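Local coordinates for putative peptidase (Parabacteroides merdae, PDB 4L8K), which is a putative serine peptidase of family S41 that probably hydrolyses peptide bonds, at residues Y139-F144 and D205-L210. Numbering follows the deposited sequence.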
loop_
_atom_site.group_PDB
_atom_site.type_symbol
_atom_site.label_atom_id
_atom_site.label_comp_id
_atom_site.label_asym_id
_atom_site.label_seq_id
_atom_site.Cartn_x
_atom_site.Cartn_y
_atom_site.Cartn_z
ATOM N N TYR A 139 -0.523 8.620 -23.971
ATOM C CA TYR A 139 0.355 9.773 -24.209
ATOM C C TYR A 139 1.676 9.673 -23.437
ATOM O O TYR A 139 2.730 10.012 -23.987
ATOM C CB TYR A 139 -0.361 11.086 -23.886
ATOM C CG TYR A 139 -1.174 11.569 -25.066
ATOM C CD1 TYR A 139 -0.550 12.035 -26.226
ATOM C CD2 TYR A 139 -2.564 11.524 -25.049
ATOM C CE1 TYR A 139 -1.289 12.428 -27.341
ATOM C CE2 TYR A 139 -3.316 11.941 -26.153
ATOM C CZ TYR A 139 -2.671 12.393 -27.293
ATOM O OH TYR A 139 -3.383 12.831 -28.372
HETATM N N MSE A 140 1.618 9.179 -22.188
HETATM C CA MSE A 140 2.796 8.998 -21.347
HETATM C C MSE A 140 3.696 7.927 -21.993
HETATM O O MSE A 140 4.893 8.166 -22.161
HETATM C CB MSE A 140 2.382 8.673 -19.889
HETATM C CG MSE A 140 3.544 8.357 -18.933
HETATM SE SE MSE A 140 4.037 6.456 -19.041
HETATM C CE MSE A 140 2.373 5.662 -18.222
ATOM N N PHE A 141 3.122 6.804 -22.409
ATOM C CA PHE A 141 3.866 5.726 -23.059
ATOM C C PHE A 141 4.460 6.193 -24.387
ATOM O O PHE A 141 5.623 5.876 -24.652
ATOM C CB PHE A 141 3.009 4.435 -23.250
ATOM C CG PHE A 141 2.695 3.661 -21.973
ATOM C CD1 PHE A 141 3.688 3.396 -21.026
ATOM C CD2 PHE A 141 1.421 3.150 -21.744
ATOM C CE1 PHE A 141 3.398 2.670 -19.860
ATOM C CE2 PHE A 141 1.136 2.430 -20.578
ATOM C CZ PHE A 141 2.120 2.201 -19.638
ATOM N N ALA A 142 3.717 6.989 -25.180
ATOM C CA ALA A 142 4.242 7.499 -26.481
ATOM C C ALA A 142 5.439 8.464 -26.246
ATOM O O ALA A 142 6.414 8.427 -26.997
ATOM C CB ALA A 142 3.153 8.188 -27.284
ATOM N N HIS A 143 5.401 9.264 -25.159
ATOM C CA HIS A 143 6.514 10.142 -24.814
ATOM C C HIS A 143 7.788 9.322 -24.492
ATOM O O HIS A 143 8.908 9.809 -24.679
ATOM C CB HIS A 143 6.126 11.037 -23.628
ATOM C CG HIS A 143 7.153 12.076 -23.277
ATOM N ND1 HIS A 143 7.522 13.062 -24.176
ATOM C CD2 HIS A 143 7.861 12.237 -22.136
ATOM C CE1 HIS A 143 8.454 13.774 -23.564
ATOM N NE2 HIS A 143 8.688 13.316 -22.334
ATOM N N PHE A 144 7.604 8.051 -24.078
ATOM C CA PHE A 144 8.668 7.126 -23.668
ATOM C C PHE A 144 8.940 6.017 -24.707
ATOM O O PHE A 144 9.656 5.065 -24.400
ATOM C CB PHE A 144 8.283 6.498 -22.312
ATOM C CG PHE A 144 8.140 7.449 -21.135
ATOM C CD1 PHE A 144 8.823 8.660 -21.106
ATOM C CD2 PHE A 144 7.378 7.100 -20.032
ATOM C CE1 PHE A 144 8.717 9.512 -20.005
ATOM C CE2 PHE A 144 7.293 7.940 -18.920
ATOM C CZ PHE A 144 7.976 9.131 -18.907
ATOM N N ASP A 205 -6.444 -3.252 -24.202
ATOM C CA ASP A 205 -6.471 -3.214 -25.680
ATOM C C ASP A 205 -5.712 -1.972 -26.181
ATOM O O ASP A 205 -5.450 -1.835 -27.377
ATOM C CB ASP A 205 -7.924 -3.217 -26.233
ATOM C CG ASP A 205 -8.837 -2.123 -25.685
ATOM O OD1 ASP A 205 -8.741 -1.812 -24.472
ATOM O OD2 ASP A 205 -9.702 -1.640 -26.444
ATOM N N ARG A 206 -5.350 -1.080 -25.252
ATOM C CA ARG A 206 -4.627 0.169 -25.513
ATOM C C ARG A 206 -3.104 -0.069 -25.465
ATOM O O ARG A 206 -2.673 -1.220 -25.475
ATOM C CB ARG A 206 -5.070 1.240 -24.495
ATOM C CG ARG A 206 -6.584 1.438 -24.355
ATOM C CD ARG A 206 -7.204 2.161 -25.529
ATOM N NE ARG A 206 -6.672 3.517 -25.669
ATOM C CZ ARG A 206 -7.375 4.623 -25.462
ATOM N NH1 ARG A 206 -8.660 4.549 -25.130
ATOM N NH2 ARG A 206 -6.808 5.812 -25.612
ATOM N N THR A 207 -2.285 1.001 -25.457
ATOM C CA THR A 207 -0.813 0.875 -25.458
ATOM C C THR A 207 -0.322 0.122 -24.203
ATOM O O THR A 207 -0.702 0.463 -23.074
ATOM C CB THR A 207 -0.134 2.243 -25.576
ATOM O OG1 THR A 207 -0.646 2.894 -26.731
ATOM C CG2 THR A 207 1.398 2.129 -25.674
ATOM N N ARG A 208 0.498 -0.918 -24.430
ATOM C CA ARG A 208 1.058 -1.721 -23.351
ATOM C C ARG A 208 2.573 -1.505 -23.252
ATOM O O ARG A 208 3.210 -1.138 -24.247
ATOM C CB ARG A 208 0.693 -3.208 -23.532
ATOM C CG ARG A 208 -0.786 -3.490 -23.180
ATOM C CD ARG A 208 -1.188 -4.938 -23.365
ATOM N NE ARG A 208 -1.052 -5.375 -24.757
ATOM C CZ ARG A 208 -0.375 -6.450 -25.140
ATOM N NH1 ARG A 208 0.229 -7.214 -24.243
ATOM N NH2 ARG A 208 -0.310 -6.779 -26.420
ATOM N N TRP A 209 3.142 -1.687 -22.052
ATOM C CA TRP A 209 4.580 -1.531 -21.838
ATOM C C TRP A 209 5.155 -2.883 -21.422
ATOM O O TRP A 209 4.904 -3.365 -20.304
ATOM C CB TRP A 209 4.883 -0.433 -20.807
ATOM C CG TRP A 209 6.347 -0.131 -20.656
ATOM C CD1 TRP A 209 7.245 -0.797 -19.869
ATOM C CD2 TRP A 209 7.082 0.937 -21.285
ATOM N NE1 TRP A 209 8.492 -0.216 -19.975
ATOM C CE2 TRP A 209 8.418 0.852 -20.832
ATOM C CE3 TRP A 209 6.747 1.942 -22.216
ATOM C CZ2 TRP A 209 9.410 1.744 -21.255
ATOM C CZ3 TRP A 209 7.732 2.829 -22.626
ATOM C CH2 TRP A 209 9.037 2.738 -22.129
ATOM N N LEU A 210 5.912 -3.500 -22.332
ATOM C CA LEU A 210 6.469 -4.824 -22.080
ATOM C C LEU A 210 7.989 -4.770 -21.915
ATOM O O LEU A 210 8.611 -5.792 -21.665
ATOM C CB LEU A 210 6.045 -5.791 -23.195
ATOM C CG LEU A 210 4.515 -5.978 -23.401
ATOM C CD1 LEU A 210 4.234 -6.990 -24.496
ATOM C CD2 LEU A 210 3.806 -6.393 -22.117
#
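Phe141, near the C-terminal end of helix 134-143, inserts its ring between Thr207 and Trp209 of the loop that leads into strand 213-217. With CG anti to its own carbonyl carbon (chi1 -71°), the ring reaches across to the loop, where CE1 lies 3.6 Å from Trp209 CB and CD1 lies 3.6 Å from Trp209 CE3. The phenyl plane and the five-membered ring of the indole are tilted by only 22°, but their centroids are 5.8 Å apart, so the rings are slid past each other with little overlap. On the Thr207 side, methyl CG2 packs 3.7 Å from Phe141 CB. The selenomethionine Met140 sets its CE over one face of the same ring, near the rim. Trp209 turns CG anti to its backbone N (chi1 -174°), which carries the six-membered part of the indole to the helix end; there CH2 meets Phe144 O edge-on at 3.3 Å, and CZ3 sits 3.7 Å from Phe144 CB. Asp138, earlier in that helix, forms a salt bridge with Arg206 and accepts a hydrogen bond from Thr207 N; Trp209 NE1 donates one to Pro212 O. Cutting Phe141 back to an alanine is likely to open a gap beside Trp209 CB and CE3. With no hydrogen bond between the two segments, apolar and aromatic contacts dock this loop on the helix within the S41 peptidase domain, of the ClpP/crotonase clan.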